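Local coordinates for protein GCN5-related N-acetyltransferase (Streptococcus suis, PDB 3G3S) that probably transfers an acetyl group from acetyl-coenzyme A to an amine of a substrate not established here, as GNAT-family enzymes do, at residues A[95-101]-A[241-247]; A[113-117]-A[206-210]; A[20-26]-A[178-182]; A[56-61]-A[78-82]. One frame throughout, in Å; residues are numbered along the deposited sequence.

Contact 1: A[95-101]-A[241-247]. With EDO (1,2-ethanediol), chain F.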
loop_
_atom_site.group_PDB
_atom_site.type_symbol
_atom_site.label_atom_id
_atom_site.label_comp_id
_atom_site.label_asym_id
_atom_site.label_seq_id
_atom_site.Cartn_x
_atom_site.Cartn_y
_atom_site.Cartn_z
ATOM N N ARG A 95 7.361 -1.457 33.252
ATOM C CA ARG A 95 8.789 -1.763 33.271
ATOM C C ARG A 95 9.386 -1.023 32.082
ATOM O O ARG A 95 8.928 -1.207 30.963
ATOM C CB ARG A 95 9.077 -3.258 33.097
ATOM C CG ARG A 95 10.606 -3.643 33.062
ATOM C CD ARG A 95 10.859 -5.150 32.784
ATOM N NE ARG A 95 10.719 -5.585 31.372
ATOM C CZ ARG A 95 11.722 -5.681 30.480
ATOM N NH1 ARG A 95 12.977 -5.367 30.808
ATOM N NH2 ARG A 95 11.482 -6.103 29.230
ATOM N N PHE A 96 10.400 -0.218 32.350
ATOM C CA PHE A 96 11.086 0.574 31.370
ATOM C C PHE A 96 12.279 -0.216 30.916
ATOM O O PHE A 96 12.957 -0.776 31.740
ATOM C CB PHE A 96 11.554 1.883 32.018
ATOM C CG PHE A 96 12.542 2.670 31.188
ATOM C CD1 PHE A 96 12.123 3.327 30.021
ATOM C CD2 PHE A 96 13.882 2.767 31.579
ATOM C CE1 PHE A 96 13.011 4.056 29.256
ATOM C CE2 PHE A 96 14.782 3.505 30.829
ATOM C CZ PHE A 96 14.346 4.154 29.664
ATOM N N PHE A 97 12.534 -0.259 29.611
ATOM C CA PHE A 97 13.692 -0.989 29.082
ATOM C C PHE A 97 14.063 -0.439 27.710
ATOM O O PHE A 97 13.346 0.408 27.168
ATOM C CB PHE A 97 13.458 -2.519 29.055
ATOM C CG PHE A 97 12.426 -2.975 28.063
ATOM C CD1 PHE A 97 11.089 -2.865 28.339
ATOM C CD2 PHE A 97 12.794 -3.532 26.857
ATOM C CE1 PHE A 97 10.158 -3.302 27.461
ATOM C CE2 PHE A 97 11.859 -3.950 25.953
ATOM C CZ PHE A 97 10.526 -3.832 26.250
ATOM N N THR A 98 15.193 -0.916 27.181
ATOM C CA THR A 98 15.755 -0.444 25.927
ATOM C C THR A 98 15.780 -1.510 24.867
ATOM O O THR A 98 16.166 -2.646 25.136
ATOM C CB THR A 98 17.204 0.054 26.121
ATOM O OG1 THR A 98 17.203 1.100 27.105
ATOM C CG2 THR A 98 17.799 0.593 24.804
ATOM N N ARG A 99 15.279 -1.145 23.688
ATOM C CA ARG A 99 15.293 -1.995 22.510
ATOM C C ARG A 99 16.246 -1.312 21.548
ATOM O O ARG A 99 16.616 -0.149 21.759
ATOM C CB ARG A 99 13.907 -2.157 21.903
ATOM C CG ARG A 99 12.981 -3.047 22.727
ATOM C CD ARG A 99 11.579 -3.149 22.112
ATOM N NE ARG A 99 11.584 -3.636 20.728
ATOM C CZ ARG A 99 11.317 -4.868 20.343
ATOM N NH1 ARG A 99 11.046 -5.822 21.213
ATOM N NH2 ARG A 99 11.334 -5.161 19.062
ATOM N N TYR A 100 16.655 -2.051 20.514
ATOM C CA TYR A 100 17.655 -1.568 19.574
ATOM C C TYR A 100 17.157 -1.697 18.137
ATOM O O TYR A 100 16.960 -2.793 17.625
ATOM C CB TYR A 100 18.987 -2.333 19.791
ATOM C CG TYR A 100 19.478 -2.189 21.235
ATOM C CD1 TYR A 100 19.027 -3.052 22.212
ATOM C CD2 TYR A 100 20.358 -1.159 21.624
ATOM C CE1 TYR A 100 19.413 -2.927 23.545
ATOM C CE2 TYR A 100 20.759 -1.034 22.967
ATOM C CZ TYR A 100 20.261 -1.921 23.915
ATOM O OH TYR A 100 20.631 -1.859 25.225
ATOM N N ALA A 101 16.969 -0.548 17.500
ATOM C CA ALA A 101 16.544 -0.490 16.139
ATOM C C ALA A 101 17.785 -0.735 15.280
ATOM O O ALA A 101 18.880 -0.382 15.676
ATOM C CB ALA A 101 15.994 0.868 15.841
ATOM N N LYS A 241 19.794 2.879 16.505
ATOM C CA LYS A 241 19.862 3.507 17.810
ATOM C C LYS A 241 19.089 2.681 18.822
ATOM O O LYS A 241 18.173 1.917 18.471
ATOM C CB LYS A 241 19.280 4.943 17.809
ATOM C CG LYS A 241 17.813 5.036 17.387
ATOM C CD LYS A 241 17.191 6.427 17.585
ATOM C CE LYS A 241 16.773 6.670 19.057
ATOM N NZ LYS A 241 15.925 7.901 19.292
ATOM N N ALA A 242 19.488 2.867 20.073
ATOM C CA ALA A 242 18.820 2.308 21.204
ATOM C C ALA A 242 17.571 3.161 21.350
ATOM O O ALA A 242 17.614 4.340 21.029
ATOM C CB ALA A 242 19.690 2.461 22.432
ATOM N N TYR A 243 16.463 2.572 21.762
ATOM C CA TYR A 243 15.260 3.368 21.959
ATOM C C TYR A 243 14.464 2.894 23.182
ATOM O O TYR A 243 14.612 1.758 23.618
ATOM C CB TYR A 243 14.419 3.385 20.683
ATOM C CG TYR A 243 13.706 2.115 20.300
ATOM C CD1 TYR A 243 12.491 1.801 20.848
ATOM C CD2 TYR A 243 14.190 1.274 19.301
ATOM C CE1 TYR A 243 11.828 0.677 20.487
ATOM C CE2 TYR A 243 13.494 0.124 18.930
ATOM C CZ TYR A 243 12.312 -0.150 19.538
ATOM O OH TYR A 243 11.567 -1.239 19.206
ATOM N N GLN A 244 13.654 3.796 23.735
ATOM C CA GLN A 244 12.839 3.500 24.907
ATOM C C GLN A 244 11.600 2.652 24.627
ATOM O O GLN A 244 10.863 2.895 23.674
ATOM C CB GLN A 244 12.345 4.801 25.579
ATOM C CG GLN A 244 13.465 5.740 26.097
ATOM C CD GLN A 244 12.945 6.904 26.937
ATOM O OE1 GLN A 244 11.761 6.950 27.309
ATOM N NE2 GLN A 244 13.838 7.858 27.243
ATOM N N ALA A 245 11.346 1.695 25.513
ATOM C CA ALA A 245 10.166 0.837 25.435
ATOM C C ALA A 245 9.680 0.557 26.849
ATOM O O ALA A 245 10.459 0.689 27.824
ATOM C CB ALA A 245 10.470 -0.495 24.670
ATOM N N TYR A 246 8.397 0.199 26.933
ATOM C CA TYR A 246 7.728 -0.147 28.184
ATOM C C TYR A 246 6.839 -1.373 28.029
ATOM O O TYR A 246 6.288 -1.609 26.964
ATOM C CB TYR A 246 6.842 1.015 28.676
ATOM C CG TYR A 246 7.567 2.290 29.031
ATOM C CD1 TYR A 246 7.833 3.266 28.068
ATOM C CD2 TYR A 246 7.960 2.542 30.333
ATOM C CE1 TYR A 246 8.461 4.438 28.389
ATOM C CE2 TYR A 246 8.602 3.714 30.662
ATOM C CZ TYR A 246 8.871 4.647 29.689
ATOM O OH TYR A 246 9.529 5.791 30.053
ATOM N N GLU A 247 6.697 -2.124 29.118
ATOM C CA GLU A 247 5.760 -3.231 29.263
ATOM C C GLU A 247 5.042 -3.045 30.571
ATOM O O GLU A 247 5.573 -2.402 31.476
ATOM C CB GLU A 247 6.481 -4.528 29.440
ATOM C CG GLU A 247 6.972 -5.160 28.194
ATOM C CD GLU A 247 7.968 -6.247 28.503
ATOM O OE1 GLU A 247 8.242 -6.473 29.712
ATOM O OE2 GLU A 247 8.498 -6.840 27.537
HETATM C C1 EDO F . 8.807 -8.585 16.847
HETATM O O1 EDO F . 9.738 -9.379 17.590
HETATM C C2 EDO F . 9.303 -7.155 16.690
HETATM O O2 EDO F . 10.729 -7.100 16.831
#
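The hydroxyl OH of Tyr243 accepts a 2.8 Å hydrogen bond from Arg99 NE, and the same oxygen is hydrogen-bonded to Asp222 OD2. Arg99 NH2 closes the circle through a salt bridge to Asp222, and it also donates to O2 of a bound 1,2-ethanediol, probably from the crystallisation liquor. Arg99 and Tyr243 run alongside each other in the same direction. Tyr243 CG stands between the backbone N and the carbonyl carbon (chi1 71°), and the ring leans back over strand 95-101 until Arg99 CB lies 3.8 Å from its centroid, a CH-pi contact over one face. The pair belongs to an antiparallel ladder in which the last strand, 239-248, slots between strands 94-102 and 73-77 of the mixed sheet. Arg99 O and Tyr243 N (2.7 Å) make a short rung of it. Farther along, Phe97 receives Ala245 CB over one ring face, 4.0 Å from the centroid, while Arg95 NH2 lies above the opposite face. Arg95 NE reaches Glu247 OE1 at 3.1 Å in a salt bridge that meets the carboxylate from above its plane. On the other side of the sheet the Phe96 and Tyr246 rings meet obliquely, centroids 5.3 Å apart, and Tyr246 OH is bonded to Glu87. Gripped through NE and NH2, the Arg99 guanidinium is held against rotation, and its charge is probably balanced in part by Asp222.

Contact 2: A[113-117]-A[206-210]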
loop_
_atom_site.group_PDB
_atom_site.type_symbol
_atom_site.label_atom_id
_atom_site.label_comp_id
_atom_site.label_asym_id
_atom_site.label_seq_id
_atom_site.Cartn_x
_atom_site.Cartn_y
_atom_site.Cartn_z
ATOM N N LEU A 113 25.634 -16.050 4.989
ATOM C CA LEU A 113 24.354 -16.526 5.494
ATOM C C LEU A 113 24.158 -17.985 5.165
ATOM O O LEU A 113 23.682 -18.757 5.998
ATOM C CB LEU A 113 23.190 -15.707 4.919
ATOM C CG LEU A 113 23.141 -14.248 5.377
ATOM C CD1 LEU A 113 22.106 -13.534 4.569
ATOM C CD2 LEU A 113 22.877 -14.113 6.901
ATOM N N GLN A 114 24.493 -18.358 3.938
ATOM C CA GLN A 114 24.341 -19.740 3.527
ATOM C C GLN A 114 25.241 -20.637 4.366
ATOM O O GLN A 114 24.827 -21.720 4.705
ATOM C CB GLN A 114 24.640 -19.933 2.037
ATOM C CG GLN A 114 24.269 -21.322 1.528
ATOM C CD GLN A 114 22.770 -21.626 1.620
ATOM O OE1 GLN A 114 21.938 -20.888 1.087
ATOM N NE2 GLN A 114 22.428 -22.735 2.273
ATOM N N LYS A 115 26.457 -20.198 4.693
ATOM C CA LYS A 115 27.334 -21.009 5.556
ATOM C C LYS A 115 26.697 -21.293 6.914
ATOM O O LYS A 115 26.793 -22.404 7.413
ATOM C CB LYS A 115 28.696 -20.356 5.779
ATOM C CG LYS A 115 29.648 -21.219 6.617
ATOM N N LEU A 116 26.054 -20.291 7.504
ATOM C CA LEU A 116 25.375 -20.458 8.782
ATOM C C LEU A 116 24.271 -21.499 8.651
ATOM O O LEU A 116 24.076 -22.327 9.542
ATOM C CB LEU A 116 24.791 -19.126 9.269
ATOM C CG LEU A 116 25.767 -17.991 9.583
ATOM C CD1 LEU A 116 25.039 -16.700 9.952
ATOM C CD2 LEU A 116 26.767 -18.382 10.693
ATOM N N VAL A 117 23.538 -21.456 7.542
ATOM C CA VAL A 117 22.483 -22.439 7.298
ATOM C C VAL A 117 23.108 -23.830 7.170
ATOM O O VAL A 117 22.679 -24.776 7.827
ATOM C CB VAL A 117 21.646 -22.078 6.045
ATOM C CG1 VAL A 117 20.747 -23.227 5.632
ATOM C CG2 VAL A 117 20.830 -20.791 6.313
ATOM N N ALA A 206 19.305 -16.944 9.459
ATOM C CA ALA A 206 20.018 -16.870 8.181
ATOM C C ALA A 206 19.140 -17.388 7.057
ATOM O O ALA A 206 19.015 -16.742 6.024
ATOM C CB ALA A 206 21.371 -17.626 8.242
ATOM N N GLN A 207 18.514 -18.540 7.266
ATOM C CA GLN A 207 17.634 -19.145 6.253
ATOM C C GLN A 207 16.467 -18.255 5.896
ATOM O O GLN A 207 16.124 -18.103 4.730
ATOM C CB GLN A 207 17.097 -20.468 6.779
ATOM C CG GLN A 207 16.142 -21.276 5.863
ATOM C CD GLN A 207 16.874 -21.989 4.755
ATOM O OE1 GLN A 207 17.387 -21.354 3.835
ATOM N NE2 GLN A 207 16.908 -23.308 4.821
ATOM N N LEU A 208 15.817 -17.701 6.917
ATOM C CA LEU A 208 14.682 -16.808 6.686
ATOM C C LEU A 208 15.091 -15.591 5.845
ATOM O O LEU A 208 14.393 -15.242 4.891
ATOM C CB LEU A 208 14.080 -16.349 8.020
ATOM C CG LEU A 208 12.885 -15.393 7.933
ATOM C CD1 LEU A 208 11.785 -15.982 7.072
ATOM C CD2 LEU A 208 12.372 -15.024 9.318
ATOM N N ILE A 209 16.208 -14.960 6.213
ATOM C CA ILE A 209 16.745 -13.788 5.498
ATOM C C ILE A 209 16.925 -14.187 4.042
ATOM O O ILE A 209 16.419 -13.535 3.150
ATOM C CB ILE A 209 18.076 -13.296 6.118
ATOM C CG1 ILE A 209 17.807 -12.668 7.496
ATOM C CG2 ILE A 209 18.813 -12.274 5.173
ATOM C CD1 ILE A 209 19.029 -12.381 8.367
ATOM N N LEU A 210 17.615 -15.303 3.806
ATOM C CA LEU A 210 17.830 -15.808 2.439
ATOM C C LEU A 210 16.519 -16.056 1.685
ATOM O O LEU A 210 16.404 -15.727 0.499
ATOM C CB LEU A 210 18.675 -17.084 2.468
ATOM C CG LEU A 210 20.156 -16.904 2.761
ATOM C CD1 LEU A 210 20.805 -18.259 3.040
ATOM C CD2 LEU A 210 20.870 -16.194 1.595
#
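Ala206 CB fits against the turn of helix 110-118, 3.4 Å from Leu113 O; Leu116 CB and Val117 CG2 lie 3.9 Å and 3.7 Å from that same Ala206 CB. Val117 CG2 presses on the backbone of the other helix too, 3.4 Å from Gln207 N, while its CG1 branch, anti to its own nitrogen (chi1 168°), reaches the Gln207 amide. Leu113 supplies the other end: CD1 touches Ile209 CG2 at 3.6 Å, the two side chains crossing at about a right angle, and CB meets Leu210 CG at 3.9 Å as those leucines slide past each other in opposite directions. The aliphatic Leu210 CD1 lies near Gln114 OE1; the amide nitrogen of Gln114 is turned to Asp118. The axes of the short segments approach to 8.8 Å with 134° between their N-to-C directions, nearer antiparallel than parallel, a close apolar helix pair. Helix 200-214 probably corresponds to the GNAT helix that follows the acetyl-CoA pyrophosphate loop. Leu235 of helix 226-235 covers Leu113, Leu116, Ala206 and Ile209, Met126 of strand 125-128 touches Val117 and Gln207, and Leu208 faces strand 184-191.

Contact 3: A[20-26]-A[178-182]. With NA (sodium ion), chain C.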
loop_
_atom_site.group_PDB
_atom_site.type_symbol
_atom_site.label_atom_id
_atom_site.label_comp_id
_atom_site.label_asym_id
_atom_site.label_seq_id
_atom_site.Cartn_x
_atom_site.Cartn_y
_atom_site.Cartn_z
ATOM N N ILE A 20 6.328 -2.308 11.716
ATOM C CA ILE A 20 5.000 -2.623 12.252
ATOM C C ILE A 20 4.152 -1.350 12.166
ATOM O O ILE A 20 2.913 -1.425 12.010
ATOM C CB ILE A 20 5.098 -3.162 13.679
ATOM C CG1 ILE A 20 5.719 -4.563 13.685
ATOM C CG2 ILE A 20 3.680 -3.165 14.400
ATOM C CD1 ILE A 20 6.299 -4.991 15.010
ATOM N N ILE A 21 4.776 -0.183 12.312
ATOM C CA ILE A 21 4.012 1.051 12.082
ATOM C C ILE A 21 3.605 1.051 10.600
ATOM O O ILE A 21 2.484 1.344 10.231
ATOM C CB ILE A 21 4.776 2.359 12.426
ATOM C CG1 ILE A 21 5.290 2.376 13.868
ATOM C CG2 ILE A 21 3.855 3.607 12.141
ATOM C CD1 ILE A 21 6.241 3.541 14.162
ATOM N N TRP A 22 4.539 0.718 9.715
ATOM C CA TRP A 22 4.189 0.622 8.297
ATOM C C TRP A 22 3.039 -0.368 8.057
ATOM O O TRP A 22 2.100 -0.080 7.295
ATOM C CB TRP A 22 5.416 0.217 7.431
ATOM C CG TRP A 22 6.610 1.065 7.617
ATOM C CD1 TRP A 22 6.680 2.298 8.190
ATOM C CD2 TRP A 22 7.934 0.788 7.121
ATOM N NE1 TRP A 22 7.967 2.774 8.137
ATOM C CE2 TRP A 22 8.746 1.876 7.463
ATOM C CE3 TRP A 22 8.496 -0.287 6.453
ATOM C CZ2 TRP A 22 10.097 1.927 7.161
ATOM C CZ3 TRP A 22 9.840 -0.242 6.147
ATOM C CH2 TRP A 22 10.625 0.858 6.493
ATOM N N THR A 23 3.092 -1.532 8.701
ATOM C CA THR A 23 2.024 -2.499 8.589
ATOM C C THR A 23 0.682 -1.846 8.935
ATOM O O THR A 23 -0.283 -1.867 8.139
ATOM C CB THR A 23 2.302 -3.678 9.504
ATOM O OG1 THR A 23 3.447 -4.390 8.969
ATOM C CG2 THR A 23 1.071 -4.684 9.644
ATOM N N CYS A 24 0.665 -1.249 10.112
ATOM C CA CYS A 24 -0.566 -0.608 10.615
ATOM C C CYS A 24 -1.106 0.520 9.712
ATOM O O CYS A 24 -2.300 0.568 9.445
ATOM C CB CYS A 24 -0.360 -0.124 12.024
ATOM S SG CYS A 24 -0.086 -1.371 13.210
ATOM N N LEU A 25 -0.225 1.389 9.214
ATOM C CA LEU A 25 -0.624 2.453 8.277
ATOM C C LEU A 25 -0.972 1.996 6.838
ATOM O O LEU A 25 -1.729 2.693 6.185
ATOM C CB LEU A 25 0.465 3.507 8.229
ATOM C CG LEU A 25 0.773 4.340 9.469
ATOM C CD1 LEU A 25 1.982 5.197 9.249
ATOM C CD2 LEU A 25 -0.470 5.231 9.928
ATOM N N GLU A 26 -0.451 0.844 6.369
ATOM C CA GLU A 26 -0.754 0.337 5.006
ATOM C C GLU A 26 -2.168 -0.199 4.874
ATOM O O GLU A 26 -2.730 -0.165 3.792
ATOM C CB GLU A 26 0.254 -0.720 4.517
ATOM C CG GLU A 26 1.635 -0.109 4.262
ATOM C CD GLU A 26 2.645 -1.110 3.771
ATOM O OE1 GLU A 26 2.383 -2.338 3.814
ATOM O OE2 GLU A 26 3.699 -0.623 3.343
ATOM N N TYR A 178 6.874 -11.919 12.349
ATOM C CA TYR A 178 5.978 -11.407 13.404
ATOM C C TYR A 178 4.867 -10.547 12.772
ATOM O O TYR A 178 3.690 -10.461 13.261
ATOM C CB TYR A 178 6.797 -10.546 14.348
ATOM C CG TYR A 178 6.036 -10.022 15.571
ATOM C CD1 TYR A 178 5.947 -10.794 16.744
ATOM C CD2 TYR A 178 5.472 -8.766 15.576
ATOM C CE1 TYR A 178 5.271 -10.313 17.875
ATOM C CE2 TYR A 178 4.779 -8.280 16.715
ATOM C CZ TYR A 178 4.694 -9.057 17.851
ATOM O OH TYR A 178 4.025 -8.564 18.959
ATOM N N ALA A 179 5.268 -9.882 11.692
ATOM C CA ALA A 179 4.434 -9.049 10.864
ATOM C C ALA A 179 5.035 -8.990 9.449
ATOM O O ALA A 179 6.208 -9.356 9.201
ATOM C CB ALA A 179 4.321 -7.640 11.455
ATOM N N SER A 180 4.192 -8.503 8.557
ATOM C CA SER A 180 4.452 -8.322 7.131
ATOM C C SER A 180 3.990 -6.947 6.700
ATOM O O SER A 180 2.956 -6.447 7.186
ATOM C CB SER A 180 3.621 -9.317 6.314
ATOM O OG SER A 180 3.817 -10.624 6.732
ATOM N N TYR A 181 4.720 -6.349 5.771
ATOM C CA TYR A 181 4.285 -5.101 5.147
ATOM C C TYR A 181 4.486 -5.297 3.639
ATOM O O TYR A 181 4.956 -6.340 3.220
ATOM C CB TYR A 181 4.986 -3.876 5.714
ATOM C CG TYR A 181 6.468 -3.815 5.466
ATOM C CD1 TYR A 181 7.342 -4.580 6.223
ATOM C CD2 TYR A 181 6.998 -2.985 4.482
ATOM C CE1 TYR A 181 8.720 -4.537 5.987
ATOM C CE2 TYR A 181 8.371 -2.934 4.253
ATOM C CZ TYR A 181 9.220 -3.711 5.022
ATOM O OH TYR A 181 10.591 -3.669 4.804
ATOM N N SER A 182 4.117 -4.302 2.855
ATOM C CA SER A 182 4.136 -4.372 1.397
ATOM C C SER A 182 5.424 -4.910 0.801
ATOM O O SER A 182 5.386 -5.669 -0.148
ATOM C CB SER A 182 3.853 -2.973 0.830
ATOM O OG SER A 182 4.729 -1.998 1.388
HETATM NA NA NA C . -2.777 1.306 1.847
HETATM O O HOH W 1 -2.777 3.173 3.679
HETATM O O HOH W 2 -5.126 1.199 2.390
HETATM O O HOH W 3 -0.159 1.797 1.559
HETATM O O HOH W 4 -2.616 -0.523 0.379
#
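Glu26 acts at two places: its carboxylate holds Ser182, while its backbone O binds a sodium ion at 2.4 Å, which four waters and Glu26 O of the second subunit complete to six ligands. The cation thus joins the ends of two copies of helix 19-26 across the dimer. Within one subunit this helix lies against the end of strand 170-181, where the chain enters the beta hairpin with strand 184-191 of the GNAT sheet. Both oxygens of the Glu26 carboxylate are used there. Ser182 N donates to OE1 of Glu26 at 2.8 Å on the syn lone pair, and Ser182 OG donates to OE2 of Glu26 at 2.6 Å, also on the syn side but somewhat out of plane, which fixes the turn of the group. One turn back, Trp22 presents the edge of its six-membered ring to a face of Tyr181, a T-shaped pair with centroids 5.0 Å apart and planes at 74°. Tyr181 CG lies between its backbone N and carbonyl carbon (chi1 65°), which lays the ring beside the indole. Between these two contacts, Thr23 OG1 donates to Ser180 O at 2.8 Å, arriving 61° out of the carbonyl plane; Thr19 O is a second acceptor competing for the same proton. At the start of the helix segment, Ile20 CG1 packs on Ala179 CB at 4.0 Å, and Ile20 CD1 touches Tyr178 CD2 at 3.9 Å.

Contact 4: A[56-61]-A[78-82]. With EDO (1,2-ethanediol), chain H; EDO (1,2-ethanediol), chain G.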
loop_
_atom_site.group_PDB
_atom_site.type_symbol
_atom_site.label_atom_id
_atom_site.label_comp_id
_atom_site.label_asym_id
_atom_site.label_seq_id
_atom_site.Cartn_x
_atom_site.Cartn_y
_atom_site.Cartn_z
ATOM N N LEU A 56 3.232 4.829 19.827
ATOM C CA LEU A 56 2.494 6.038 20.212
ATOM C C LEU A 56 3.067 7.326 19.635
ATOM O O LEU A 56 4.144 7.714 20.007
ATOM C CB LEU A 56 2.527 6.105 21.731
ATOM C CG LEU A 56 1.834 4.901 22.388
ATOM C CD1 LEU A 56 2.523 4.597 23.762
ATOM C CD2 LEU A 56 0.333 5.158 22.439
ATOM N N ALA A 57 2.315 8.016 18.782
ATOM C CA ALA A 57 2.809 9.227 18.113
ATOM C C ALA A 57 1.984 10.513 18.402
ATOM O O ALA A 57 0.814 10.480 18.854
ATOM C CB ALA A 57 2.899 8.966 16.620
ATOM N N GLY A 58 2.634 11.656 18.189
ATOM C CA GLY A 58 1.982 12.949 18.382
ATOM C C GLY A 58 2.009 13.415 19.835
ATOM O O GLY A 58 2.915 13.109 20.573
ATOM N N GLN A 59 1.040 14.239 20.215
ATOM C CA GLN A 59 0.956 14.698 21.567
ATOM C C GLN A 59 0.566 13.518 22.442
ATOM O O GLN A 59 -0.217 12.662 22.013
ATOM C CB GLN A 59 -0.090 15.823 21.691
ATOM C CG GLN A 59 0.292 17.086 20.937
ATOM C CD GLN A 59 1.588 17.747 21.452
ATOM O OE1 GLN A 59 1.854 17.783 22.659
ATOM N NE2 GLN A 59 2.387 18.281 20.529
ATOM N N PRO A 60 1.130 13.446 23.659
ATOM C CA PRO A 60 0.770 12.392 24.615
ATOM C C PRO A 60 -0.681 12.533 24.950
ATOM O O PRO A 60 -1.161 13.656 25.068
ATOM C CB PRO A 60 1.614 12.702 25.850
ATOM C CG PRO A 60 2.691 13.569 25.361
ATOM C CD PRO A 60 2.156 14.347 24.199
ATOM N N HIS A 61 -1.362 11.400 25.039
ATOM C CA HIS A 61 -2.786 11.336 25.293
ATOM C C HIS A 61 -3.134 10.086 26.109
ATOM O O HIS A 61 -2.943 8.973 25.650
ATOM C CB HIS A 61 -3.553 11.303 23.978
ATOM C CG HIS A 61 -4.965 11.740 24.137
ATOM N ND1 HIS A 61 -5.897 10.981 24.804
ATOM C CD2 HIS A 61 -5.584 12.890 23.797
ATOM C CE1 HIS A 61 -7.043 11.636 24.844
ATOM N NE2 HIS A 61 -6.884 12.792 24.231
ATOM N N GLN A 78 6.968 7.672 20.824
ATOM C CA GLN A 78 7.644 8.388 19.769
ATOM C C GLN A 78 8.640 9.349 20.364
ATOM O O GLN A 78 9.701 9.605 19.787
ATOM C CB GLN A 78 6.641 9.205 18.983
ATOM C CG GLN A 78 7.258 10.054 17.865
ATOM C CD GLN A 78 6.215 10.819 17.075
ATOM O OE1 GLN A 78 5.287 11.456 17.643
ATOM N NE2 GLN A 78 6.351 10.781 15.760
ATOM N N ASN A 79 8.282 9.901 21.513
ATOM C CA ASN A 79 9.079 10.947 22.144
ATOM C C ASN A 79 9.031 10.910 23.674
ATOM O O ASN A 79 8.283 10.158 24.275
ATOM C CB ASN A 79 8.639 12.313 21.591
ATOM C CG ASN A 79 7.163 12.568 21.787
ATOM O OD1 ASN A 79 6.713 12.558 22.897
ATOM N ND2 ASN A 79 6.409 12.766 20.714
ATOM N N GLN A 80 9.864 11.736 24.285
ATOM C CA GLN A 80 10.015 11.756 25.723
ATOM C C GLN A 80 8.750 12.251 26.424
ATOM O O GLN A 80 8.536 11.908 27.583
ATOM C CB GLN A 80 11.212 12.616 26.101
ATOM C CG GLN A 80 11.500 12.613 27.584
ATOM C CD GLN A 80 11.828 11.258 28.121
ATOM O OE1 GLN A 80 12.733 10.597 27.626
ATOM N NE2 GLN A 80 11.138 10.848 29.193
ATOM N N ALA A 81 7.930 13.028 25.723
ATOM C CA ALA A 81 6.670 13.546 26.299
ATOM C C ALA A 81 5.713 12.366 26.558
ATOM O O ALA A 81 5.001 12.305 27.582
ATOM C CB ALA A 81 6.040 14.578 25.392
ATOM N N TRP A 82 5.688 11.428 25.623
ATOM C CA TRP A 82 4.942 10.203 25.825
ATOM C C TRP A 82 5.516 9.374 26.985
ATOM O O TRP A 82 4.773 8.914 27.832
ATOM C CB TRP A 82 4.929 9.369 24.565
ATOM C CG TRP A 82 3.869 9.672 23.572
ATOM C CD1 TRP A 82 4.006 10.351 22.411
ATOM C CD2 TRP A 82 2.503 9.294 23.655
ATOM N NE1 TRP A 82 2.846 10.375 21.735
ATOM C CE2 TRP A 82 1.876 9.770 22.491
ATOM C CE3 TRP A 82 1.737 8.611 24.614
ATOM C CZ2 TRP A 82 0.518 9.545 22.221
ATOM C CZ3 TRP A 82 0.390 8.402 24.364
ATOM C CH2 TRP A 82 -0.207 8.866 23.171
HETATM C C1 EDO H . 11.199 8.081 23.479
HETATM O O1 EDO H . 11.519 8.358 22.122
HETATM C C2 EDO H . 12.046 8.990 24.348
HETATM O O2 EDO H . 13.404 8.578 24.182
HETATM C C1 EDO G . 11.422 8.959 16.270
HETATM O O1 EDO G . 10.453 9.364 15.291
HETATM C C2 EDO G . 10.988 7.686 16.963
HETATM O O2 EDO G . 11.613 7.603 18.224
#
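Leu56 meets both ends of the second segment: its backbone O accepts from Gln78 N at 2.9 Å, and its CB lies over one face of Trp82, 3.7 Å from the centroid of the six-membered ring and 10° off the normal. Its CD2 continues across the same indole toward CZ3 and CH2. Ala57 brings its CA and CB against Gln78 OE1, an oxygen already taken up by the next residue: Gly58 N donates to it at 2.7 Å in a nearly straight bond (170°). Gln78 reaches that far because its chain is fully extended, with CG anti to the backbone N (chi1 178°), and its NE2 goes on to Leu12 O. Here strand 52-58 ends and a beta-alpha-beta crossover begins, running through helix 62-68 to the parallel neighbour 73-77, from which the chain turns into helix 80-90. Asn79 is the N-cap of that helix, its OD1 accepting from Trp82 N at 3.1 Å. Gln59 passes the indole with its carbonyl, O lying 3.2 Å from Trp82 CZ2. Pro60 then covers the face opposite Leu56, with CA 3.5 Å from the centroid of the Trp82 six-membered ring, while Pro60 CG touches Ala81 CB at 3.5 Å. His61 N follows over the same face as Pro60, 3.4 Å from Trp82 CH2, and the His61 side chain caps helix 62-68 through ND1 to Asp63 N.

In the fold
Contacts 1, 3 and 4 all reach one mixed sheet, whereas contact 2 packs two helices at the far end, its centre about 38 Å from that of contact 4 on the opposite side of the chain's centre. Contact 4 closes before contact 1 opens, and helix 80-90 runs on into strand 94-102. These two contacts touch through Gln80 OE1 and Gln244 NE2, 3.0 Å apart. Contact 3 opens first, and its second segment, 178-182, falls between the two segments of contact 1 and of contact 2; contact 2 lies wholly between those of contact 1. Strand 239-248, last in the chain, is inserted between strands 73-77 and 94-102, so the C-terminus completes the middle of the sheet.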